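Local coordinates for acetyltransferase PA1377 (Pseudomonas aeruginosa, PDB 2VI7), which probably works as an N-acetyltransferase of the GNAT family, passing an acetyl group from acetyl-coenzyme A to a substrate that remains unidentified, at residues A[11-16]-A[58-63]; A[19-24]-A[67-72]; A[73-78]-A[87-92]; A[91-96]-A[136-141]. All blocks are in the same frame, centred on the assembly; numbering follows the deposited sequence.

Interaction 1. Residues A[11-16]-A[58-63]; sequences ERYSER and LLILVA
Glu11 and Val62 stand opposite each other as an antiparallel hydrogen-bonded pair: Glu11 N donates to Val62 O at 3.1 Å, and Val62 N donates back to Glu11 O at 3.0 Å. A third backbone bond follows past the end of strand 8-12, from Tyr13 N to Ile60 O at 2.9 Å.

Among the apolar contacts, Tyr13 does most of the work. Tyr13 CB rests on Ile60 CG2 at 3.5 Å, the two side chains running alongside in the same direction, while Tyr13 CD1 meets Val62 CG1 at 4.0 Å. Arg12 takes a different route. Its chain bends at CB-CG (chi2 67°), which lays Arg12 CD against Leu59 CD1 at 3.4 Å and a face of the guanidinium over Leu59 CA. Arg12 NH2 comes within 3.2 Å of Leu58 O, but the angle is too poor for a hydrogen bond.

This is the pairing of the first two strands of the GNAT sheet. Strand 58-65 bonds on to strand 68-77, Leu59 and Leu61 pack against helix 102-117, and Tyr13 packs against Val18 and Leu21 of helix 18-25.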
loop_
_atom_site.group_PDB
_atom_site.type_symbol
_atom_site.label_atom_id
_atom_site.label_comp_id
_atom_site.label_asym_id
_atom_site.label_seq_id
_atom_site.Cartn_x
_atom_site.Cartn_y
_atom_site.Cartn_z
ATOM N N GLU A 11 3.557 -4.528 25.118
ATOM C CA GLU A 11 3.709 -5.955 24.935
ATOM C C GLU A 11 3.326 -6.363 23.532
ATOM O O GLU A 11 2.551 -5.680 22.873
ATOM C CB GLU A 11 2.855 -6.705 25.962
ATOM C CG GLU A 11 3.506 -6.782 27.340
ATOM C CD GLU A 11 2.629 -7.490 28.369
ATOM O OE1 GLU A 11 1.858 -8.399 27.959
ATOM O OE2 GLU A 11 2.733 -7.136 29.571
ATOM N N ARG A 12 3.902 -7.468 23.080
ATOM C CA ARG A 12 3.612 -7.992 21.759
ATOM C C ARG A 12 2.169 -8.498 21.716
ATOM O O ARG A 12 1.724 -9.268 22.578
ATOM C CB ARG A 12 4.587 -9.125 21.417
ATOM C CG ARG A 12 4.382 -9.791 20.062
ATOM C CD ARG A 12 4.696 -8.855 18.908
ATOM N NE ARG A 12 4.552 -9.530 17.618
ATOM C CZ ARG A 12 5.537 -10.159 16.977
ATOM N NH1 ARG A 12 6.758 -10.204 17.497
ATOM N NH2 ARG A 12 5.301 -10.743 15.808
ATOM N N TYR A 13 1.437 -8.046 20.707
ATOM C CA TYR A 13 0.049 -8.445 20.546
ATOM C C TYR A 13 -0.070 -9.948 20.310
ATOM O O TYR A 13 0.431 -10.480 19.308
ATOM C CB TYR A 13 -0.588 -7.688 19.376
ATOM C CG TYR A 13 -1.982 -8.167 19.016
ATOM C CD1 TYR A 13 -3.026 -8.110 19.940
ATOM C CD2 TYR A 13 -2.258 -8.659 17.744
ATOM C CE1 TYR A 13 -4.313 -8.527 19.597
ATOM C CE2 TYR A 13 -3.536 -9.075 17.392
ATOM C CZ TYR A 13 -4.561 -9.007 18.317
ATOM O OH TYR A 13 -5.830 -9.406 17.952
ATOM N N SER A 14 -0.740 -10.620 21.245
ATOM C CA SER A 14 -0.971 -12.057 21.164
ATOM C C SER A 14 -2.409 -12.380 21.578
ATOM O O SER A 14 -3.142 -11.500 22.037
ATOM C CB SER A 14 0.029 -12.816 22.049
ATOM O OG SER A 14 0.037 -12.320 23.375
ATOM N N GLU A 15 -2.796 -13.646 21.412
ATOM C CA GLU A 15 -4.144 -14.096 21.736
ATOM C C GLU A 15 -4.713 -13.573 23.039
ATOM O O GLU A 15 -5.904 -13.248 23.130
ATOM N N ARG A 16 -3.854 -13.484 24.049
ATOM C CA ARG A 16 -4.259 -12.999 25.359
ATOM C C ARG A 16 -4.892 -11.616 25.281
ATOM O O ARG A 16 -5.736 -11.267 26.102
ATOM C CB ARG A 16 -3.052 -12.908 26.293
ATOM C CG ARG A 16 -1.880 -13.826 25.945
ATOM C CD ARG A 16 -0.574 -13.217 26.435
ATOM N NE ARG A 16 -0.853 -12.191 27.434
ATOM C CZ ARG A 16 0.063 -11.423 28.010
ATOM N NH1 ARG A 16 1.344 -11.552 27.695
ATOM N NH2 ARG A 16 -0.309 -10.515 28.900
ATOM N N LEU A 58 6.320 -8.363 10.678
ATOM C CA LEU A 58 5.204 -7.638 11.260
ATOM C C LEU A 58 5.291 -7.610 12.769
ATOM O O LEU A 58 5.293 -8.654 13.413
ATOM C CB LEU A 58 3.872 -8.270 10.857
ATOM C CG LEU A 58 2.630 -7.692 11.550
ATOM C CD1 LEU A 58 2.510 -6.197 11.286
ATOM C CD2 LEU A 58 1.397 -8.403 11.036
ATOM N N LEU A 59 5.371 -6.412 13.329
ATOM C CA LEU A 59 5.424 -6.258 14.769
ATOM C C LEU A 59 4.211 -5.459 15.205
ATOM O O LEU A 59 4.001 -4.337 14.747
ATOM C CB LEU A 59 6.687 -5.516 15.204
ATOM C CG LEU A 59 6.647 -5.038 16.663
ATOM C CD1 LEU A 59 6.467 -6.223 17.611
ATOM C CD2 LEU A 59 7.928 -4.272 16.974
ATOM N N ILE A 60 3.403 -6.047 16.077
ATOM C CA ILE A 60 2.229 -5.363 16.582
ATOM C C ILE A 60 2.359 -5.254 18.090
ATOM O O ILE A 60 2.612 -6.242 18.784
ATOM C CB ILE A 60 0.928 -6.112 16.206
ATOM C CG1 ILE A 60 0.821 -6.222 14.684
ATOM C CG2 ILE A 60 -0.288 -5.357 16.738
ATOM C CD1 ILE A 60 -0.226 -7.180 14.240
ATOM N N LEU A 61 2.213 -4.031 18.590
ATOM C CA LEU A 61 2.306 -3.771 20.016
ATOM C C LEU A 61 0.985 -3.268 20.569
ATOM O O LEU A 61 0.176 -2.668 19.860
ATOM C CB LEU A 61 3.382 -2.720 20.305
ATOM C CG LEU A 61 4.850 -3.052 20.052
ATOM C CD1 LEU A 61 5.678 -1.814 20.354
ATOM C CD2 LEU A 61 5.289 -4.230 20.917
ATOM N N VAL A 62 0.778 -3.531 21.850
ATOM C CA VAL A 62 -0.408 -3.079 22.543
ATOM C C VAL A 62 0.109 -2.380 23.775
ATOM O O VAL A 62 1.058 -2.851 24.395
ATOM C CB VAL A 62 -1.314 -4.246 22.971
ATOM C CG1 VAL A 62 -2.115 -4.729 21.784
ATOM C CG2 VAL A 62 -0.471 -5.378 23.546
ATOM N N ALA A 63 -0.486 -1.239 24.100
ATOM C CA ALA A 63 -0.100 -0.483 25.275
ATOM C C ALA A 63 -1.096 -0.895 26.336
ATOM O O ALA A 63 -2.299 -0.862 26.097
ATOM C CB ALA A 63 -0.207 0.996 25.000
#

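Interaction 2. Residues A[19-24]-A[67-72]; sequences EGLTAL and GDVIGS
Gly20 backs directly onto Val69 where the first helix of the GNAT fold, 18-25, packs on the sheet beside a classic beta bulge in strand 68-77. The short axes come within 7.3 Å and cross at -45°, a close approach made possible by the bare backbone of Gly20. The oxygen Gly20 O, which also accepts from Leu24 N within the helix, lies 3.5 Å from Val69 CB. At Leu21 the isopropyl group of Val69 is still in touch, Val69 CG2 sitting 3.7 Å from Leu21 N. With CG trans to N (chi1 179°), the Leu21 side chain brings CD1 to Ser72 CB.

One turn on, Leu24 points into the sheet and its two methyls divide the work: Leu24 CD1 lies 3.9 Å from Ile70 C, and Leu24 CD2 reaches both Val69 CG1 and the end of the bulge. In that bulge Ile70 and Gly71 both face Ala63, so the strand presents Val69 and Ser72 to the helix while Ile70 turns from it. Ser72 OG is hydrogen-bonded to Leu61 O, leaving Ser72 CB as the apolar surface, met by both Leu21 CD1 (3.7 Å) and Leu24 CD2 (3.8 Å).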
loop_
_atom_site.group_PDB
_atom_site.type_symbol
_atom_site.label_atom_id
_atom_site.label_comp_id
_atom_site.label_asym_id
_atom_site.label_seq_id
_atom_site.Cartn_x
_atom_site.Cartn_y
_atom_site.Cartn_z
ATOM N N GLU A 19 -9.183 -9.674 23.129
ATOM C CA GLU A 19 -10.399 -9.110 23.698
ATOM C C GLU A 19 -10.241 -7.611 23.953
ATOM O O GLU A 19 -11.116 -6.820 23.598
ATOM C CB GLU A 19 -10.771 -9.825 25.004
ATOM C CG GLU A 19 -12.265 -9.758 25.320
ATOM C CD GLU A 19 -12.629 -10.407 26.654
ATOM O OE1 GLU A 19 -12.194 -11.561 26.893
ATOM O OE2 GLU A 19 -13.353 -9.755 27.448
ATOM N N GLY A 20 -9.121 -7.231 24.564
ATOM C CA GLY A 20 -8.867 -5.831 24.856
ATOM C C GLY A 20 -8.629 -4.988 23.614
ATOM O O GLY A 20 -9.043 -3.826 23.554
ATOM N N LEU A 21 -7.954 -5.566 22.622
ATOM C CA LEU A 21 -7.673 -4.849 21.383
ATOM C C LEU A 21 -8.970 -4.576 20.614
ATOM O O LEU A 21 -9.155 -3.503 20.033
ATOM C CB LEU A 21 -6.714 -5.653 20.497
ATOM C CG LEU A 21 -6.419 -4.923 19.187
ATOM C CD1 LEU A 21 -5.579 -3.691 19.482
ATOM C CD2 LEU A 21 -5.704 -5.832 18.226
ATOM N N THR A 22 -9.858 -5.564 20.616
ATOM C CA THR A 22 -11.147 -5.463 19.951
ATOM C C THR A 22 -11.957 -4.329 20.567
ATOM O O THR A 22 -12.591 -3.549 19.860
ATOM C CB THR A 22 -11.919 -6.768 20.095
ATOM O OG1 THR A 22 -11.184 -7.819 19.464
ATOM C CG2 THR A 22 -13.243 -6.669 19.419
ATOM N N ALA A 23 -11.926 -4.245 21.892
ATOM C CA ALA A 23 -12.638 -3.197 22.608
ATOM C C ALA A 23 -12.062 -1.837 22.235
ATOM O O ALA A 23 -12.800 -0.856 22.104
ATOM C CB ALA A 23 -12.519 -3.414 24.107
ATOM N N LEU A 24 -10.743 -1.779 22.075
ATOM C CA LEU A 24 -10.066 -0.533 21.717
ATOM C C LEU A 24 -10.665 0.070 20.447
ATOM O O LEU A 24 -11.045 1.237 20.411
ATOM C CB LEU A 24 -8.569 -0.781 21.500
ATOM C CG LEU A 24 -7.764 0.427 21.000
ATOM C CD1 LEU A 24 -7.709 1.487 22.099
ATOM C CD2 LEU A 24 -6.359 -0.018 20.583
ATOM N N GLY A 67 -3.619 -4.015 32.851
ATOM C CA GLY A 67 -4.217 -5.057 32.029
ATOM C C GLY A 67 -5.237 -4.678 30.962
ATOM O O GLY A 67 -5.737 -5.556 30.252
ATOM N N ASP A 68 -5.566 -3.394 30.840
ATOM C CA ASP A 68 -6.520 -2.954 29.820
ATOM C C ASP A 68 -5.783 -2.399 28.598
ATOM O O ASP A 68 -4.872 -1.576 28.740
ATOM C CB ASP A 68 -7.453 -1.856 30.362
ATOM C CG ASP A 68 -8.383 -2.351 31.474
ATOM O OD1 ASP A 68 -9.086 -3.368 31.270
ATOM O OD2 ASP A 68 -8.415 -1.702 32.549
ATOM N N VAL A 69 -6.176 -2.842 27.405
ATOM C CA VAL A 69 -5.550 -2.358 26.177
ATOM C C VAL A 69 -6.010 -0.927 25.919
ATOM O O VAL A 69 -7.161 -0.703 25.544
ATOM C CB VAL A 69 -5.933 -3.227 24.961
ATOM C CG1 VAL A 69 -5.468 -2.561 23.676
ATOM C CG2 VAL A 69 -5.304 -4.609 25.089
ATOM N N ILE A 70 -5.112 0.035 26.118
ATOM C CA ILE A 70 -5.439 1.441 25.921
ATOM C C ILE A 70 -4.810 2.016 24.660
ATOM O O ILE A 70 -4.950 3.212 24.372
ATOM C CB ILE A 70 -4.971 2.294 27.115
ATOM C CG1 ILE A 70 -3.455 2.156 27.284
ATOM C CG2 ILE A 70 -5.692 1.859 28.378
ATOM C CD1 ILE A 70 -2.866 3.025 28.376
ATOM N N GLY A 71 -4.113 1.171 23.910
ATOM C CA GLY A 71 -3.476 1.644 22.698
ATOM C C GLY A 71 -2.804 0.558 21.892
ATOM O O GLY A 71 -2.519 -0.524 22.392
ATOM N N SER A 72 -2.536 0.852 20.629
ATOM C CA SER A 72 -1.903 -0.125 19.769
ATOM C C SER A 72 -1.265 0.527 18.552
ATOM O O SER A 72 -1.637 1.635 18.166
ATOM C CB SER A 72 -2.939 -1.147 19.326
ATOM O OG SER A 72 -2.336 -2.139 18.532
#

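Interaction 3. Residues A[73-78]-A[87-92]; sequences ASLEQH and GSIGMG
The contact of Glu76 with Ser88 is a backbone pairing in the beta hairpin of strands 68-77 and 86-95, just before the second strand is interrupted by a type II' turn from Ile89 to Gly92. The turn falls where GNAT proteins commonly carry the bulge of their fourth strand. Two bonds join the pair: Glu76 N to Ser88 O at 3.0 Å and Ser88 N to Glu76 O at 2.9 Å. Beyond it Gln77 and Gly87 come unusually near, CA to CA 4.0 Å.

Toward the turn, direct bonding gives way to other contacts. Ser74 O receives a CA-H...O contact from Ile89 CA at 3.1 Å, and Leu75 CD1 meets Ile89 CG2 at 3.9 Å on the side that faces helix 102-117. A water linking Ser74 OG and Ser88 O gives Ser88 O a second donor besides Glu76 N. Another water accepts from Ser74 N and lies 2.8 Å from Ile89 O, bridging the strands where direct bonds stop.

The turn has its own holds. Gly92 N bonds to Ile89 O, and Ser88 OG, trans to its own N (chi1 174°), accepts from Gly90 N at 3.1 Å, making an ST turn.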
loop_
_atom_site.group_PDB
_atom_site.type_symbol
_atom_site.label_atom_id
_atom_site.label_comp_id
_atom_site.label_asym_id
_atom_site.label_seq_id
_atom_site.Cartn_x
_atom_site.Cartn_y
_atom_site.Cartn_z
ATOM N N ALA A 73 -0.296 -0.167 17.961
ATOM C CA ALA A 73 0.413 0.314 16.774
ATOM C C ALA A 73 1.196 -0.855 16.185
ATOM O O ALA A 73 1.591 -1.764 16.905
ATOM C CB ALA A 73 1.360 1.457 17.142
ATOM N N SER A 74 1.411 -0.832 14.877
ATOM C CA SER A 74 2.128 -1.909 14.224
ATOM C C SER A 74 3.142 -1.419 13.199
ATOM O O SER A 74 2.943 -0.393 12.546
ATOM C CB SER A 74 1.138 -2.843 13.532
ATOM O OG SER A 74 0.465 -2.159 12.488
ATOM N N LEU A 75 4.231 -2.172 13.078
ATOM C CA LEU A 75 5.307 -1.884 12.133
ATOM C C LEU A 75 5.461 -3.118 11.258
ATOM O O LEU A 75 5.577 -4.230 11.766
ATOM C CB LEU A 75 6.624 -1.623 12.873
ATOM C CG LEU A 75 7.889 -1.509 12.003
ATOM C CD1 LEU A 75 7.755 -0.336 11.028
ATOM C CD2 LEU A 75 9.110 -1.328 12.886
ATOM N N GLU A 76 5.442 -2.925 9.945
ATOM C CA GLU A 76 5.595 -4.034 9.014
ATOM C C GLU A 76 6.600 -3.750 7.897
ATOM O O GLU A 76 6.409 -2.858 7.064
ATOM C CB GLU A 76 4.238 -4.422 8.410
ATOM C CG GLU A 76 4.356 -5.406 7.258
ATOM C CD GLU A 76 3.015 -5.882 6.748
ATOM O OE1 GLU A 76 2.024 -5.145 6.915
ATOM O OE2 GLU A 76 2.954 -6.988 6.166
ATOM N N GLN A 77 7.685 -4.516 7.900
ATOM C CA GLN A 77 8.711 -4.383 6.883
ATOM C C GLN A 77 8.059 -4.827 5.588
ATOM O O GLN A 77 7.402 -5.866 5.545
ATOM C CB GLN A 77 9.898 -5.287 7.205
ATOM C CG GLN A 77 10.965 -5.294 6.132
ATOM C CD GLN A 77 12.113 -6.201 6.484
ATOM O OE1 GLN A 77 11.912 -7.370 6.814
ATOM N NE2 GLN A 77 13.328 -5.675 6.415
ATOM N N HIS A 78 8.223 -4.047 4.530
ATOM C CA HIS A 78 7.605 -4.413 3.270
ATOM C C HIS A 78 8.109 -5.770 2.779
ATOM O O HIS A 78 9.315 -6.040 2.808
ATOM C CB HIS A 78 7.862 -3.334 2.222
ATOM C CG HIS A 78 6.916 -3.395 1.066
ATOM N ND1 HIS A 78 6.882 -4.457 0.188
ATOM C CD2 HIS A 78 5.929 -2.555 0.675
ATOM C CE1 HIS A 78 5.915 -4.269 -0.692
ATOM N NE2 HIS A 78 5.321 -3.121 -0.419
ATOM N N GLY A 87 9.391 0.202 5.921
ATOM C CA GLY A 87 8.385 -0.425 6.747
ATOM C C GLY A 87 7.232 0.545 6.839
ATOM O O GLY A 87 7.401 1.734 6.569
ATOM N N SER A 88 6.058 0.051 7.211
ATOM C CA SER A 88 4.889 0.908 7.327
ATOM C C SER A 88 4.198 0.750 8.658
ATOM O O SER A 88 4.162 -0.335 9.218
ATOM C CB SER A 88 3.888 0.590 6.219
ATOM O OG SER A 88 2.689 1.332 6.398
ATOM N N ILE A 89 3.661 1.847 9.172
ATOM C CA ILE A 89 2.923 1.798 10.424
ATOM C C ILE A 89 1.470 2.213 10.135
ATOM O O ILE A 89 0.743 2.622 11.033
ATOM C CB ILE A 89 3.541 2.719 11.529
ATOM C CG1 ILE A 89 3.453 4.189 11.120
ATOM C CG2 ILE A 89 4.988 2.316 11.793
ATOM C CD1 ILE A 89 3.845 5.151 12.225
ATOM N N GLY A 90 1.068 2.096 8.868
ATOM C CA GLY A 90 -0.284 2.424 8.441
ATOM C C GLY A 90 -0.773 3.810 8.805
ATOM O O GLY A 90 -0.082 4.791 8.556
ATOM N N MET A 91 -1.976 3.894 9.371
ATOM C CA MET A 91 -2.557 5.178 9.779
ATOM C C MET A 91 -1.934 5.592 11.109
ATOM O O MET A 91 -2.330 6.578 11.743
ATOM C CB MET A 91 -4.076 5.065 9.923
ATOM C CG MET A 91 -4.837 4.962 8.613
ATOM S SD MET A 91 -4.973 6.522 7.713
ATOM C CE MET A 91 -5.325 7.683 9.018
ATOM N N GLY A 92 -0.950 4.804 11.524
ATOM C CA GLY A 92 -0.233 5.086 12.748
ATOM C C GLY A 92 -0.724 4.498 14.053
ATOM O O GLY A 92 -1.191 3.364 14.145
HETATM O O HOH W 1 0.299 1.527 13.520
HETATM O O HOH W 2 1.587 -1.607 9.666
#

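Interaction 4. Residues A[91-96]-A[136-141]; sequences MGVAVA and ALYRKF. With SO4 (sulfate ion), chain E.
A tyrosine hydroxyl, not a backbone carbonyl, accepts from the amide of Val93: Val93 N donates to Tyr138 OH at 3.1 Å (N-H...O 153°), so the helix 132-140 reaches backbone of segment 91-96 through a single phenol. The amide comes in at the edge of the ring, near its plane, while Gly92 CA, 3.4 Å from Tyr138 OH, approaches obliquely. Having no side chain, Gly92 leaves room for the hydroxyl. A water in the ring plane is also hydrogen-bonded to Tyr138 OH, at 2.8 Å; its separation from Met91 O is too short to be trusted.

The first torsion of Tyr138, CG trans to the carbonyl carbon (chi1 -55°), directs the phenol to the strand, and the side chain also packs on Leu107, Leu125, Val127 and Phe143. Beside it Val93 CG1 touches Leu137 CD2 at 4.1 Å, the two side chains crossing at about a right angle.

On the same helix the extended chain of Arg139 brings NE to sulfate O1 at 2.9 Å, with a weak second bond from NH2; the oxygen lies in plane at the guanidinium edge, and Thr145 OG1 binds the same ion, probably a crystallisation component.

As in other GNAT proteins, where the fourth and fifth strands splay apart to receive acetyl-coenzyme A, this region of strands 86-95 and 122-128 is probably the cofactor cleft. A tyrosine at the position of Tyr138 serves in many relatives as a general acid toward the coenzyme A thiolate; that role is not established for this protein.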
loop_
_atom_site.group_PDB
_atom_site.type_symbol
_atom_site.label_atom_id
_atom_site.label_comp_id
_atom_site.label_asym_id
_atom_site.label_seq_id
_atom_site.Cartn_x
_atom_site.Cartn_y
_atom_site.Cartn_z
ATOM N N MET A 91 -1.976 3.894 9.371
ATOM C CA MET A 91 -2.557 5.178 9.779
ATOM C C MET A 91 -1.934 5.592 11.109
ATOM O O MET A 91 -2.330 6.578 11.743
ATOM C CB MET A 91 -4.076 5.065 9.923
ATOM C CG MET A 91 -4.837 4.962 8.613
ATOM S SD MET A 91 -4.973 6.522 7.713
ATOM C CE MET A 91 -5.325 7.683 9.018
ATOM N N GLY A 92 -0.950 4.804 11.524
ATOM C CA GLY A 92 -0.233 5.086 12.748
ATOM C C GLY A 92 -0.724 4.498 14.053
ATOM O O GLY A 92 -1.191 3.364 14.145
ATOM N N VAL A 93 -0.606 5.332 15.074
ATOM C CA VAL A 93 -0.937 5.018 16.448
ATOM C C VAL A 93 -2.446 5.123 16.779
ATOM O O VAL A 93 -3.086 6.146 16.510
ATOM C CB VAL A 93 -0.062 5.958 17.339
ATOM C CG1 VAL A 93 -0.898 6.930 18.096
ATOM C CG2 VAL A 93 0.799 5.167 18.257
ATOM N N ALA A 94 -3.013 4.053 17.343
ATOM C CA ALA A 94 -4.431 3.999 17.730
ATOM C C ALA A 94 -4.491 4.131 19.244
ATOM O O ALA A 94 -4.229 3.164 19.959
ATOM C CB ALA A 94 -5.039 2.681 17.304
ATOM N N VAL A 95 -4.852 5.317 19.731
ATOM C CA VAL A 95 -4.884 5.558 21.169
ATOM C C VAL A 95 -6.223 5.989 21.769
ATOM O O VAL A 95 -6.936 6.836 21.213
ATOM C CB VAL A 95 -3.818 6.609 21.550
ATOM C CG1 VAL A 95 -3.748 6.770 23.056
ATOM C CG2 VAL A 95 -2.472 6.187 21.012
ATOM N N ALA A 96 -6.532 5.396 22.924
ATOM C CA ALA A 96 -7.756 5.691 23.666
ATOM C C ALA A 96 -7.590 7.052 24.331
ATOM O O ALA A 96 -8.410 7.958 24.135
ATOM C CB ALA A 96 -8.002 4.626 24.730
ATOM N N ALA A 136 1.525 16.260 15.058
ATOM C CA ALA A 136 2.544 16.805 15.939
ATOM C C ALA A 136 3.402 15.665 16.470
ATOM O O ALA A 136 4.617 15.804 16.597
ATOM C CB ALA A 136 1.888 17.567 17.100
ATOM N N LEU A 137 2.759 14.539 16.770
ATOM C CA LEU A 137 3.454 13.362 17.280
ATOM C C LEU A 137 4.425 12.777 16.244
ATOM O O LEU A 137 5.589 12.519 16.549
ATOM C CB LEU A 137 2.440 12.289 17.705
ATOM C CG LEU A 137 3.028 10.926 18.098
ATOM C CD1 LEU A 137 3.887 11.083 19.328
ATOM C CD2 LEU A 137 1.919 9.934 18.375
ATOM N N TYR A 138 3.945 12.573 15.022
ATOM C CA TYR A 138 4.772 12.016 13.966
ATOM C C TYR A 138 5.902 12.968 13.604
ATOM O O TYR A 138 7.006 12.533 13.303
ATOM C CB TYR A 138 3.906 11.693 12.748
ATOM C CG TYR A 138 2.743 10.769 13.085
ATOM C CD1 TYR A 138 2.912 9.699 13.965
ATOM C CD2 TYR A 138 1.476 10.962 12.526
ATOM C CE1 TYR A 138 1.851 8.846 14.284
ATOM C CE2 TYR A 138 0.403 10.107 12.835
ATOM C CZ TYR A 138 0.601 9.054 13.719
ATOM O OH TYR A 138 -0.443 8.217 14.053
ATOM N N ARG A 139 5.629 14.267 13.634
ATOM C CA ARG A 139 6.661 15.261 13.333
ATOM C C ARG A 139 7.718 15.260 14.437
ATOM O O ARG A 139 8.897 15.467 14.171
ATOM C CB ARG A 139 6.045 16.655 13.209
ATOM C CG ARG A 139 5.363 16.895 11.889
ATOM C CD ARG A 139 4.656 18.229 11.869
ATOM N NE ARG A 139 4.145 18.542 10.537
ATOM C CZ ARG A 139 3.292 19.527 10.281
ATOM N NH1 ARG A 139 2.845 20.295 11.264
ATOM N NH2 ARG A 139 2.894 19.757 9.041
ATOM N N LYS A 140 7.288 15.038 15.675
ATOM C CA LYS A 140 8.202 14.977 16.808
ATOM C C LYS A 140 9.231 13.867 16.579
ATOM O O LYS A 140 10.395 14.007 16.953
ATOM C CB LYS A 140 7.422 14.682 18.092
ATOM C CG LYS A 140 8.283 14.168 19.234
ATOM C CD LYS A 140 7.449 13.723 20.419
ATOM C CE LYS A 140 8.266 12.858 21.377
ATOM N NZ LYS A 140 9.546 13.500 21.812
ATOM N N PHE A 141 8.795 12.767 15.963
ATOM C CA PHE A 141 9.670 11.621 15.702
ATOM C C PHE A 141 10.397 11.608 14.362
ATOM O O PHE A 141 10.877 10.564 13.932
ATOM C CB PHE A 141 8.901 10.296 15.868
ATOM C CG PHE A 141 8.669 9.898 17.312
ATOM C CD1 PHE A 141 7.534 10.332 18.004
ATOM C CD2 PHE A 141 9.618 9.139 18.000
ATOM C CE1 PHE A 141 7.353 10.020 19.360
ATOM C CE2 PHE A 141 9.447 8.823 19.361
ATOM C CZ PHE A 141 8.315 9.264 20.041
HETATM S S SO4 E . 6.269 18.671 7.477
HETATM O O1 SO4 E . 5.232 17.743 7.958
HETATM O O2 SO4 E . 7.153 17.988 6.511
HETATM O O3 SO4 E . 5.635 19.840 6.815
HETATM O O4 SO4 E . 7.053 19.084 8.646
HETATM O O HOH W 3 -2.887 8.685 12.805
#

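Strand 68-77 ties the set together: it is used by interactions 2 and 3, bonds to 58-63 of interaction 1 (Leu59 N to Leu75 O, 2.7 Å) and to 91-96 of interaction 4 (Ser72 O to Ala94 N, 2.9 Å). Interactions 1 and 2 touch through Tyr13 CE1 and Leu21 CD2, 3.3 Å apart. Interactions 3 and 4 share Met91 and Gly92, their centres about 12 Å apart, and the turn that ends at Gly92 is followed by Val93, which bonds to Tyr138. Interactions 1 and 4 lie about 17 Å apart, centre to centre. The shared Met91-Gly92 region and Tyr138 lie at the probable acetyl-coenzyme A cleft; a glycerol lies about 3 Å from the Met91 side chain.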